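Local coordinates for protein antistasin (Haementeria officinalis, PDB 1SKZ) that inhibits blood coagulation factor Xa as a highly disulfide-bonded serine protease inhibitor that also binds heparin, at residues 75-80 against 99-104; 18-23 against 46-51; 69-74 against 81-86. All blocks are in the same frame, centred on the assembly; numbering follows the deposited sequence.

In the fold
Contact 2 comes first along the chain, joining the loop 18-23 to the segment that carries strand 49-50. It closes before the other two begin. Contacts 3 and 1 alternate: 69-74 and 75-80 run on into each other, followed by 81-86 and then 99-104. Contact 3 is the small sheet of strands 71-72 and 82-83, and contact 1 docks the loop between those strands on the type I turn 99-102. Their centres are about 9 Å apart, and the disulfide Cys82-Cys103 ties them covalently. Contacts 1 and 2 are about 12 Å apart between centres; they touch where Arg75 packs on Ile21 and Ile22. Contacts 2 and 3, about 20 Å apart between centres, do not touch. Contact 1 is thus the middle link in a disulfide-rich fold.

Contact 1 of 3, residues 75-80 against 99-104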
ATOM      1  N   ARG A  75      -0.005  10.621  13.532  1.00 18.71           N
ATOM      2  CA  ARG A  75       1.306  10.427  12.942  1.00 20.83           C
ATOM      3  C   ARG A  75       1.194   9.890  11.524  1.00 21.87           C
ATOM      4  O   ARG A  75       2.204   9.835  10.807  1.00 22.52           O
ATOM      5  CB  ARG A  75       2.137   9.432  13.766  1.00 25.82           C
ATOM      6  CG  ARG A  75       2.734   9.961  15.104  1.00 32.71           C
ATOM      7  CD  ARG A  75       2.916   8.782  16.071  1.00 39.42           C
ATOM      8  NE  ARG A  75       2.942   9.153  17.492  1.00 45.96           N
ATOM      9  CZ  ARG A  75       1.897   9.603  18.203  1.00 48.02           C
ATOM     10  NH1 ARG A  75       0.689   9.763  17.645  1.00 50.03           N
ATOM     11  NH2 ARG A  75       2.086   9.973  19.469  1.00 48.56           N
ATOM     12  N   LEU A  76       0.036   9.321  11.176  1.00 19.18           N
ATOM     13  CA  LEU A  76      -0.185   8.881   9.816  1.00 15.77           C
ATOM     14  C   LEU A  76      -0.405  10.067   8.881  1.00 15.87           C
ATOM     15  O   LEU A  76       0.123  10.115   7.764  1.00 16.15           O
ATOM     16  CB  LEU A  76      -1.383   7.927   9.748  1.00 14.31           C
ATOM     17  CG  LEU A  76      -1.542   7.177   8.405  1.00 11.80           C
ATOM     18  CD1 LEU A  76      -0.305   6.311   8.124  1.00 10.20           C
ATOM     19  CD2 LEU A  76      -2.826   6.314   8.452  1.00 13.06           C
ATOM     20  N   THR A  77      -1.260  10.993   9.292  1.00 16.76           N
ATOM     21  CA  THR A  77      -1.676  12.075   8.402  1.00 15.45           C
ATOM     22  C   THR A  77      -1.029  13.438   8.729  1.00 16.10           C
ATOM     23  O   THR A  77      -1.277  14.404   8.020  1.00 16.91           O
ATOM     24  CB  THR A  77      -3.192  12.271   8.449  1.00 16.06           C
ATOM     25  OG1 THR A  77      -3.568  12.703   9.766  1.00 15.88           O
ATOM     26  CG2 THR A  77      -3.943  10.944   8.099  1.00 15.12           C
ATOM     27  N   ASN A  78      -0.430  13.539   9.920  1.00 17.85           N
ATOM     28  CA  ASN A  78       0.031  14.817  10.499  1.00 19.51           C
ATOM     29  C   ASN A  78      -1.065  15.878  10.516  1.00 20.94           C
ATOM     30  O   ASN A  78      -0.791  17.077  10.388  1.00 20.68           O
ATOM     31  CB  ASN A  78       1.259  15.356   9.747  1.00 19.02           C
ATOM     32  CG  ASN A  78       2.547  14.736  10.229  1.00 20.57           C
ATOM     33  OD1 ASN A  78       2.587  14.054  11.247  1.00 22.47           O
ATOM     34  ND2 ASN A  78       3.616  14.965   9.497  1.00 24.72           N
ATOM     35  N   LYS A  79      -2.305  15.438  10.709  1.00 20.34           N
ATOM     36  CA  LYS A  79      -3.424  16.354  10.938  1.00 19.81           C
ATOM     37  C   LYS A  79      -4.037  15.969  12.265  1.00 16.56           C
ATOM     38  O   LYS A  79      -3.735  14.900  12.800  1.00 15.41           O
ATOM     39  CB  LYS A  79      -4.483  16.242   9.824  1.00 21.60           C
ATOM     40  CG  LYS A  79      -3.957  16.628   8.481  1.00 25.35           C
ATOM     41  CD  LYS A  79      -5.015  16.472   7.395  1.00 30.60           C
ATOM     42  CE  LYS A  79      -4.650  17.359   6.182  1.00 33.70           C
ATOM     43  NZ  LYS A  79      -5.532  17.135   4.969  1.00 37.85           N
ATOM     44  N   CYS A  80      -4.900  16.835  12.785  1.00 15.11           N
ATOM     45  CA  CYS A  80      -5.450  16.671  14.115  1.00 15.01           C
ATOM     46  C   CYS A  80      -6.646  15.758  14.060  1.00 13.47           C
ATOM     47  O   CYS A  80      -7.766  16.144  14.390  1.00 15.31           O
ATOM     48  CB  CYS A  80      -5.796  18.056  14.717  1.00 17.57           C
ATOM     49  SG  CYS A  80      -4.319  19.095  15.022  1.00 19.70           S
ATOM     50  N   ASP A  99      -8.238   3.261  12.593  1.00 12.13           N
ATOM     51  CA  ASP A  99      -9.045   3.629  11.440  1.00 11.32           C
ATOM     52  C   ASP A  99      -8.167   4.083  10.255  1.00  9.49           C
ATOM     53  O   ASP A  99      -6.933   4.038  10.301  1.00  9.00           O
ATOM     54  CB  ASP A  99     -10.101   4.690  11.849  1.00  8.80           C
ATOM     55  CG  ASP A  99      -9.497   6.052  12.286  1.00 11.33           C
ATOM     56  OD1 ASP A  99      -8.354   6.406  11.950  1.00 10.91           O
ATOM     57  OD2 ASP A  99     -10.257   6.847  12.877  1.00 11.69           O
ATOM     58  N   LYS A 100      -8.805   4.505   9.179  1.00  9.80           N
ATOM     59  CA  LYS A 100      -8.071   4.886   7.990  1.00 10.99           C
ATOM     60  C   LYS A 100      -7.152   6.138   8.159  1.00 11.47           C
ATOM     61  O   LYS A 100      -6.308   6.440   7.294  1.00  9.28           O
ATOM     62  CB  LYS A 100      -9.073   5.118   6.868  1.00 12.55           C
ATOM     63  CG  LYS A 100      -9.923   6.366   7.010  1.00 16.71           C
ATOM     64  CD  LYS A 100     -10.569   6.693   5.659  1.00 21.19           C
ATOM     65  CE  LYS A 100     -11.349   8.010   5.695  1.00 24.63           C
ATOM     66  NZ  LYS A 100     -11.642   8.483   4.303  1.00 27.65           N
ATOM     67  N   LEU A 101      -7.322   6.874   9.258  1.00 13.25           N
ATOM     68  CA  LEU A 101      -6.468   8.035   9.539  1.00 12.04           C
ATOM     69  C   LEU A 101      -5.363   7.634  10.511  1.00 13.26           C
ATOM     70  O   LEU A 101      -4.600   8.517  10.972  1.00 11.30           O
ATOM     71  CB  LEU A 101      -7.297   9.187  10.122  1.00 11.66           C
ATOM     72  CG  LEU A 101      -8.525   9.599   9.280  1.00 11.99           C
ATOM     73  CD1 LEU A 101      -9.367  10.678   9.965  1.00 12.13           C
ATOM     74  CD2 LEU A 101      -8.041  10.063   7.932  1.00 10.44           C
ATOM     75  N   GLY A 102      -5.301   6.327  10.824  1.00 11.39           N
ATOM     76  CA  GLY A 102      -4.307   5.781  11.744  1.00 13.30           C
ATOM     77  C   GLY A 102      -4.585   6.027  13.231  1.00 14.77           C
ATOM     78  O   GLY A 102      -3.664   6.031  14.052  1.00 14.44           O
ATOM     79  N   CYS A 103      -5.851   6.239  13.571  1.00 15.24           N
ATOM     80  CA  CYS A 103      -6.230   6.564  14.937  1.00 14.64           C
ATOM     81  C   CYS A 103      -6.801   5.339  15.602  1.00 14.74           C
ATOM     82  O   CYS A 103      -7.700   4.695  15.064  1.00 15.52           O
ATOM     83  CB  CYS A 103      -7.279   7.683  14.937  1.00 13.79           C
ATOM     84  SG  CYS A 103      -6.770   9.294  14.241  1.00 14.50           S
ATOM     85  N   GLU A 104      -6.360   5.059  16.818  1.00 14.78           N
ATOM     86  CA  GLU A 104      -6.979   3.983  17.603  1.00 16.16           C
ATOM     87  C   GLU A 104      -8.389   4.308  17.998  1.00 15.51           C
ATOM     88  O   GLU A 104      -8.729   5.480  18.272  1.00 14.38           O
ATOM     89  CB  GLU A 104      -6.169   3.667  18.867  1.00 16.33           C
ATOM     90  CG  GLU A 104      -4.809   3.107  18.543  1.00 18.93           C
ATOM     91  CD  GLU A 104      -4.086   2.604  19.766  1.00 23.01           C
ATOM     92  OE1 GLU A 104      -4.134   3.312  20.796  1.00 20.90           O
ATOM     93  OE2 GLU A 104      -3.475   1.510  19.683  1.00 24.00           O
TER
HETATM   94  O   HOH W   1      -1.265   8.092  14.509  1.00 30.81           O
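Leu76 turns CG to the side opposite its own N (chi1 -168°), which carries CD2 to the backbone of Leu101 and Gly102. In Thr77, chi1 of 65° places the methyl CG2 opposite the carbonyl carbon and against Leu101. The surface they meet is a type I beta turn from Asp99 to Gly102, in the loop between strands 96-98 and 104-105. Leu76 CD2 lies 3.4 Å from Gly102 N. Leu76 CB rests 3.5 Å from Leu101 O. Beside it, Thr77 CG2 is 3.8 Å from the same Leu101 O and also touches Leu101 CD2. At Gly102 a CB would collide with Leu76 CB, so the close approach depends on the glycine.

No direct hydrogen bond joins the two segments. Each loop has an internal brace. Asp99 OD1 takes Leu101 N at 2.9 Å, an Asx turn, and Cys103 N at 3.0 Å. These donors reach it from opposite faces of the carboxylate plane, so two bonds grip one oxygen. Thr77 OG1 accepts from Lys79 N in an ST turn. Two neighbours just outside the segments add to this: Asp81 OD2 bonds to Thr77 OG1, and Ser74 OG holds Leu101 O. Asp99 and Lys100 belong to a predicted heparin site. One water links the loops: it accepts from Arg75 N at 3.0 Å and donates to Gly102 O at 3.2 Å.

Contact 2 of 3, residues 18-23 against 46-51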
ATOM      1  N   ALA A  18      11.766  -1.780   8.060  1.00 24.24           N
ATOM      2  CA  ALA A  18      11.584  -0.371   7.755  1.00 23.20           C
ATOM      3  C   ALA A  18      10.790   0.309   8.859  1.00 22.04           C
ATOM      4  O   ALA A  18      10.165  -0.352   9.717  1.00 21.10           O
ATOM      5  CB  ALA A  18      10.889  -0.196   6.401  1.00 21.76           C
ATOM      6  N   CYS A  19      10.863   1.630   8.864  1.00 20.36           N
ATOM      7  CA  CYS A  19      10.258   2.419   9.920  1.00 20.75           C
ATOM      8  C   CYS A  19       8.730   2.530   9.860  1.00 18.98           C
ATOM      9  O   CYS A  19       8.155   2.833   8.799  1.00 18.15           O
ATOM     10  CB  CYS A  19      10.881   3.796   9.904  1.00 22.96           C
ATOM     11  SG  CYS A  19      10.498   4.697  11.416  1.00 29.50           S
ATOM     12  N   ASN A  20       8.086   2.187  10.972  1.00 16.79           N
ATOM     13  CA  ASN A  20       6.664   2.406  11.158  1.00 17.64           C
ATOM     14  C   ASN A  20       6.424   3.802  11.731  1.00 19.60           C
ATOM     15  O   ASN A  20       6.976   4.163  12.756  1.00 17.89           O
ATOM     16  CB  ASN A  20       6.070   1.332  12.080  1.00 18.09           C
ATOM     17  CG  ASN A  20       4.548   1.427  12.205  1.00 18.55           C
ATOM     18  OD1 ASN A  20       4.003   2.471  12.586  1.00 19.36           O
ATOM     19  ND2 ASN A  20       3.859   0.317  11.925  1.00 18.48           N
ATOM     20  N   ILE A  21       5.693   4.621  10.980  1.00 19.01           N
ATOM     21  CA  ILE A  21       5.647   6.037  11.223  1.00 19.43           C
ATOM     22  C   ILE A  21       4.695   6.292  12.374  1.00 20.81           C
ATOM     23  O   ILE A  21       4.807   7.293  13.071  1.00 21.09           O
ATOM     24  CB  ILE A  21       5.188   6.797   9.954  1.00 20.70           C
ATOM     25  CG1 ILE A  21       5.647   8.251  10.053  1.00 21.70           C
ATOM     26  CG2 ILE A  21       3.633   6.627   9.744  1.00 18.35           C
ATOM     27  CD1 ILE A  21       5.128   9.131   8.968  1.00 24.33           C
ATOM     28  N   ILE A  22       3.843   5.321  12.652  1.00 20.80           N
ATOM     29  CA  ILE A  22       2.963   5.430  13.795  1.00 24.45           C
ATOM     30  C   ILE A  22       3.693   5.115  15.112  1.00 26.12           C
ATOM     31  O   ILE A  22       3.703   5.948  16.034  1.00 26.12           O
ATOM     32  CB  ILE A  22       1.706   4.528  13.630  1.00 24.28           C
ATOM     33  CG1 ILE A  22       0.861   5.033  12.453  1.00 21.76           C
ATOM     34  CG2 ILE A  22       0.835   4.587  14.887  1.00 23.43           C
ATOM     35  CD1 ILE A  22      -0.460   4.268  12.278  1.00 21.89           C
ATOM     36  N   THR A  23       4.372   3.978  15.166  1.00 26.78           N
ATOM     37  CA  THR A  23       4.933   3.511  16.428  1.00 29.18           C
ATOM     38  C   THR A  23       6.376   3.938  16.583  1.00 30.73           C
ATOM     39  O   THR A  23       6.913   3.916  17.682  1.00 31.21           O
ATOM     40  CB  THR A  23       4.845   1.971  16.570  1.00 28.60           C
ATOM     41  OG1 THR A  23       5.580   1.334  15.508  1.00 28.89           O
ATOM     42  CG2 THR A  23       3.400   1.520  16.533  1.00 27.22           C
ATOM     43  N   TYR A  46      -1.862   1.058   9.398  1.00 13.90           N
ATOM     44  CA  TYR A  46      -1.059   0.716  10.579  1.00 15.77           C
ATOM     45  C   TYR A  46       0.371   1.212  10.514  1.00 15.57           C
ATOM     46  O   TYR A  46       1.137   0.926  11.410  1.00 19.97           O
ATOM     47  CB  TYR A  46      -1.094  -0.788  10.850  1.00 15.37           C
ATOM     48  CG  TYR A  46      -2.434  -1.235  11.460  1.00 15.80           C
ATOM     49  CD1 TYR A  46      -2.752  -0.924  12.796  1.00 13.24           C
ATOM     50  CD2 TYR A  46      -3.414  -1.873  10.674  1.00 13.53           C
ATOM     51  CE1 TYR A  46      -4.001  -1.212  13.327  1.00 13.30           C
ATOM     52  CE2 TYR A  46      -4.679  -2.173  11.206  1.00 15.47           C
ATOM     53  CZ  TYR A  46      -4.965  -1.828  12.540  1.00 13.59           C
ATOM     54  OH  TYR A  46      -6.219  -2.073  13.078  1.00 13.15           O
ATOM     55  N   GLY A  47       0.739   1.920   9.442  1.00 14.75           N
ATOM     56  CA  GLY A  47       1.952   2.721   9.435  1.00 12.65           C
ATOM     57  C   GLY A  47       3.162   2.275   8.630  1.00 12.35           C
ATOM     58  O   GLY A  47       4.238   2.879   8.745  1.00 12.08           O
ATOM     59  N   CYS A  48       2.993   1.266   7.774  1.00 12.77           N
ATOM     60  CA  CYS A  48       4.067   0.807   6.882  1.00 12.94           C
ATOM     61  C   CYS A  48       3.944   1.252   5.406  1.00 12.69           C
ATOM     62  O   CYS A  48       2.886   1.121   4.783  1.00 11.46           O
ATOM     63  CB  CYS A  48       4.170  -0.732   6.935  1.00 13.73           C
ATOM     64  SG  CYS A  48       4.526  -1.386   8.594  1.00 18.06           S
ATOM     65  N   GLU A  49       5.048   1.770   4.866  1.00 13.79           N
ATOM     66  CA  GLU A  49       5.178   2.090   3.432  1.00 15.10           C
ATOM     67  C   GLU A  49       5.079   0.859   2.522  1.00 14.92           C
ATOM     68  O   GLU A  49       5.538  -0.246   2.872  1.00 14.53           O
ATOM     69  CB  GLU A  49       6.511   2.818   3.152  1.00 14.67           C
ATOM     70  CG  GLU A  49       6.475   4.277   3.557  1.00 16.08           C
ATOM     71  CD  GLU A  49       7.744   5.039   3.239  1.00 17.92           C
ATOM     72  OE1 GLU A  49       8.791   4.399   3.144  1.00 19.63           O
ATOM     73  OE2 GLU A  49       7.691   6.290   3.101  1.00 19.12           O
ATOM     74  N   PHE A  50       4.480   1.058   1.359  1.00 12.54           N
ATOM     75  CA  PHE A  50       4.474   0.036   0.348  1.00 14.35           C
ATOM     76  C   PHE A  50       4.676   0.741  -0.965  1.00 15.18           C
ATOM     77  O   PHE A  50       4.511   1.972  -1.036  1.00 11.72           O
ATOM     78  CB  PHE A  50       3.155  -0.737   0.381  1.00 17.76           C
ATOM     79  CG  PHE A  50       2.995  -1.536   1.615  1.00 22.78           C
ATOM     80  CD1 PHE A  50       3.864  -2.607   1.871  1.00 26.21           C
ATOM     81  CD2 PHE A  50       2.135  -1.098   2.636  1.00 23.63           C
ATOM     82  CE1 PHE A  50       3.899  -3.221   3.138  1.00 27.41           C
ATOM     83  CE2 PHE A  50       2.143  -1.698   3.894  1.00 24.61           C
ATOM     84  CZ  PHE A  50       3.025  -2.762   4.156  1.00 28.09           C
ATOM     85  N   CYS A  51       4.985  -0.048  -2.008  1.00 13.40           N
ATOM     86  CA  CYS A  51       5.416   0.509  -3.293  1.00 13.34           C
ATOM     87  C   CYS A  51       4.251   0.977  -4.169  1.00 14.42           C
ATOM     88  O   CYS A  51       3.992   0.425  -5.252  1.00 13.79           O
ATOM     89  CB  CYS A  51       6.268  -0.511  -4.073  1.00 14.21           C
ATOM     90  SG  CYS A  51       7.048   0.246  -5.523  1.00 16.40           S
TER
HETATM   91  O   HOH W   2       7.531   1.802   6.316  1.00 14.22           O
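Asn20 lays the face of its carboxamide over Gly47 and points ND2 at the carbonyl of Tyr46. Its CG stands anti to the backbone N (chi1 -174°), which brings the amide to that carbonyl. ND2 donates to Tyr46 O at 2.8 Å, with the oxygen tilted slightly from the amide plane. ND2 also lies 3.8 Å from Cys48 SG. The other end of the amide turns back on its own loop. OD1 accepts from Thr23 N at 3.0 Å, an Asx motif, and weakly from Ile22 N. The Thr23 N-H comes from above the carbonyl plane. Bonds at both ends should fix the rotation of the amide.

A backbone bond runs alongside, from Ile21 N to Gly47 O at 3.2 Å. Gly47 O also receives Asn20 CA-H and a bond from Arg43 NH1. The same NH1 bonds to Cys19 O, so it bridges the two segments. Ile22 sets CD1 3.6 Å from Tyr46 C, and its CG1 faces Gly47 CA. A CB on Gly47 would clash with Asn20 OD1. At the far end a water donates to Cys19 O at 2.8 Å and accepts from Glu49 N.

The contact joins loop 18-23 to 46-51, a segment of the first antistasin-like repeat. Disulfides Cys8-Cys19 and Cys28-Cys48 anchor the two segments. Tyr46 OH bonds to Arg98 N, on strand 96-98. Phe50 stacks on Phe50 of the second subunit. Hydrogen bonds set the geometry here while Ile22 packs alongside, and the one amide of Asn20 both shapes its own loop and ties it to 46-51.

Contact 3 of 3, residues 69-74 against 81-86; sequences EGMMCS and DCKIDI
Met72, Cys82 and Ile84 form the tight part of this contact. Met72 N donates to Cys82 O at 2.7 Å, and Cys82 N returns a bond to Met72 O at 3.0 Å. Both side chains leave on the same face, where Met72 CG meets Cys82 CB at 4.0 Å. Met72 holds CG between its backbone N and carbonyl carbon (chi1 62°), which keeps CG near Cys82. Its CB packs 3.8 Å from Ile84 CG1, and its SD lies 4.0 Å from Ile84 CA, the two side chains crossing at a slant. Ile64 lies against Met72 as well. Cut back to an alanine, this position would lose CG and SD, which would probably open a gap beside Cys82 CB and Ile84. Ile84 also sets CD1 3.5 Å from Met71 O, and its N donates almost straight (175°) to Gly70 O at 2.9 Å. Nearby, Ser74 CB touches Cys82 SG, and that sulfur is bonded to Cys103. Cys73 O is buried without a polar partner.

The solvent side is looser. Met71 and Lys83 are a non-hydrogen-bonded pair. Their side chains run side by side, pointing the same way, and meet through Met71 CE and Lys83 CG. A water donates to Gly70 O at 2.6 Å and accepts from Asp85 N. Asp81 and Cys82 both face Met72, a classic beta bulge in the short antiparallel hairpin of strands 71-72 and 82-83.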
ATOM      1  N   GLU A  69      -9.787  21.414  20.429  1.00 26.53           N
ATOM      2  CA  GLU A  69     -10.112  20.773  21.682  1.00 28.06           C
ATOM      3  C   GLU A  69     -10.437  19.286  21.476  1.00 26.20           C
ATOM      4  O   GLU A  69     -11.176  18.936  20.557  1.00 25.32           O
ATOM      5  CB  GLU A  69     -11.307  21.500  22.305  1.00 32.45           C
ATOM      6  CG  GLU A  69     -11.675  21.047  23.695  1.00 38.52           C
ATOM      7  CD  GLU A  69     -12.791  21.887  24.289  1.00 42.44           C
ATOM      8  OE1 GLU A  69     -13.484  22.621  23.530  1.00 45.41           O
ATOM      9  OE2 GLU A  69     -12.984  21.808  25.525  1.00 44.60           O
ATOM     10  N   GLY A  70      -9.835  18.429  22.309  1.00 23.42           N
ATOM     11  CA  GLY A  70     -10.189  17.015  22.377  1.00 21.51           C
ATOM     12  C   GLY A  70      -9.549  16.171  21.289  1.00 21.03           C
ATOM     13  O   GLY A  70      -9.805  14.960  21.226  1.00 19.95           O
ATOM     14  N   MET A  71      -8.740  16.824  20.437  1.00 20.99           N
ATOM     15  CA  MET A  71      -8.117  16.196  19.264  1.00 20.89           C
ATOM     16  C   MET A  71      -6.606  16.287  19.384  1.00 20.85           C
ATOM     17  O   MET A  71      -6.062  17.289  19.872  1.00 22.03           O
ATOM     18  CB  MET A  71      -8.545  16.899  17.948  1.00 19.41           C
ATOM     19  CG  MET A  71     -10.053  16.863  17.648  1.00 20.96           C
ATOM     20  SD  MET A  71     -10.688  15.154  17.554  1.00 24.39           S
ATOM     21  CE  MET A  71     -12.246  15.278  18.191  1.00 21.03           C
ATOM     22  N   MET A  72      -5.933  15.309  18.793  1.00 19.04           N
ATOM     23  CA  MET A  72      -4.486  15.333  18.674  1.00 19.78           C
ATOM     24  C   MET A  72      -4.062  14.845  17.297  1.00 19.95           C
ATOM     25  O   MET A  72      -4.839  14.183  16.580  1.00 16.55           O
ATOM     26  CB  MET A  72      -3.844  14.446  19.746  1.00 20.33           C
ATOM     27  CG  MET A  72      -4.231  12.989  19.633  1.00 21.43           C
ATOM     28  SD  MET A  72      -3.665  12.058  21.023  1.00 24.89           S
ATOM     29  CE  MET A  72      -1.995  11.876  20.607  1.00 24.84           C
ATOM     30  N   CYS A  73      -2.782  15.062  17.010  1.00 18.55           N
ATOM     31  CA  CYS A  73      -2.195  14.721  15.729  1.00 18.70           C
ATOM     32  C   CYS A  73      -2.288  13.229  15.451  1.00 19.86           C
ATOM     33  O   CYS A  73      -2.066  12.394  16.341  1.00 19.56           O
ATOM     34  CB  CYS A  73      -0.723  15.130  15.718  1.00 18.94           C
ATOM     35  SG  CYS A  73      -0.497  16.925  15.807  1.00 20.08           S
ATOM     36  N   SER A  74      -2.484  12.902  14.187  1.00 17.77           N
ATOM     37  CA  SER A  74      -2.222  11.545  13.710  1.00 17.90           C
ATOM     38  C   SER A  74      -0.842  11.560  13.111  1.00 17.16           C
ATOM     39  O   SER A  74      -0.573  12.373  12.223  1.00 20.57           O
ATOM     40  CB  SER A  74      -3.239  11.142  12.628  1.00 16.97           C
ATOM     41  OG  SER A  74      -2.831   9.921  12.039  1.00 17.64           O
ATOM     42  N   ASP A  81      -6.396  14.514  13.665  1.00 15.46           N
ATOM     43  CA  ASP A  81      -7.459  13.576  13.298  1.00 14.87           C
ATOM     44  C   ASP A  81      -7.966  12.718  14.453  1.00 14.49           C
ATOM     45  O   ASP A  81      -9.055  12.159  14.377  1.00 16.44           O
ATOM     46  CB  ASP A  81      -6.970  12.669  12.159  1.00 15.74           C
ATOM     47  CG  ASP A  81      -7.039  13.345  10.785  1.00 17.42           C
ATOM     48  OD1 ASP A  81      -7.920  14.200  10.543  1.00 19.53           O
ATOM     49  OD2 ASP A  81      -6.186  13.030   9.934  1.00 18.40           O
ATOM     50  N   CYS A  82      -7.133  12.510  15.468  1.00 14.91           N
ATOM     51  CA  CYS A  82      -7.439  11.553  16.521  1.00 15.36           C
ATOM     52  C   CYS A  82      -8.028  12.176  17.769  1.00 18.38           C
ATOM     53  O   CYS A  82      -7.602  13.241  18.209  1.00 18.82           O
ATOM     54  CB  CYS A  82      -6.197  10.761  16.909  1.00 13.93           C
ATOM     55  SG  CYS A  82      -5.323  10.005  15.511  1.00 15.00           S
ATOM     56  N   LYS A  83      -9.053  11.529  18.307  1.00 19.57           N
ATOM     57  CA  LYS A  83      -9.537  11.845  19.638  1.00 19.87           C
ATOM     58  C   LYS A  83      -8.393  11.618  20.628  1.00 20.72           C
ATOM     59  O   LYS A  83      -7.808  10.513  20.660  1.00 18.98           O
ATOM     60  CB  LYS A  83     -10.669  10.911  20.001  1.00 21.64           C
ATOM     61  CG  LYS A  83     -12.012  11.293  19.455  1.00 25.18           C
ATOM     62  CD  LYS A  83     -13.071  10.656  20.329  1.00 27.23           C
ATOM     63  CE  LYS A  83     -14.310  10.354  19.555  1.00 30.53           C
ATOM     64  NZ  LYS A  83     -15.053  11.608  19.437  1.00 34.46           N
ATOM     65  N   ILE A  84      -8.199  12.581  21.531  1.00 18.72           N
ATOM     66  CA  ILE A  84      -7.256  12.414  22.647  1.00 18.56           C
ATOM     67  C   ILE A  84      -7.703  11.326  23.624  1.00 18.06           C
ATOM     68  O   ILE A  84      -6.903  10.471  24.028  1.00 18.60           O
ATOM     69  CB  ILE A  84      -7.071  13.729  23.419  1.00 18.26           C
ATOM     70  CG1 ILE A  84      -6.443  14.773  22.498  1.00 17.57           C
ATOM     71  CG2 ILE A  84      -6.175  13.482  24.661  1.00 19.69           C
ATOM     72  CD1 ILE A  84      -6.283  16.175  23.155  1.00 20.01           C
ATOM     73  N   ASP A  85      -8.998  11.333  23.950  1.00 18.66           N
ATOM     74  CA  ASP A  85      -9.588  10.349  24.839  1.00 20.09           C
ATOM     75  C   ASP A  85     -10.667   9.556  24.082  1.00 22.55           C
ATOM     76  O   ASP A  85     -11.769  10.045  23.857  1.00 23.33           O
ATOM     77  CB  ASP A  85     -10.220  11.045  26.052  1.00 21.77           C
ATOM     78  CG  ASP A  85     -10.504  10.079  27.221  1.00 22.90           C
ATOM     79  OD1 ASP A  85     -10.444   8.833  27.041  1.00 22.21           O
ATOM     80  OD2 ASP A  85     -10.772  10.573  28.342  1.00 23.12           O
ATOM     81  N   ILE A  86     -10.376   8.297  23.795  1.00 21.80           N
ATOM     82  CA  ILE A  86     -11.365   7.397  23.221  1.00 23.44           C
ATOM     83  C   ILE A  86     -12.138   6.627  24.297  1.00 25.37           C
ATOM     84  O   ILE A  86     -12.970   5.785  23.964  1.00 27.20           O
ATOM     85  CB  ILE A  86     -10.679   6.404  22.217  1.00 23.32           C
ATOM     86  CG1 ILE A  86      -9.690   5.494  22.943  1.00 21.40           C
ATOM     87  CG2 ILE A  86      -9.927   7.204  21.135  1.00 22.62           C
ATOM     88  CD1 ILE A  86      -9.307   4.228  22.147  1.00 22.76           C
TER
HETATM   89  O   HOH W   3     -10.817  13.488  23.098  1.00 20.79           O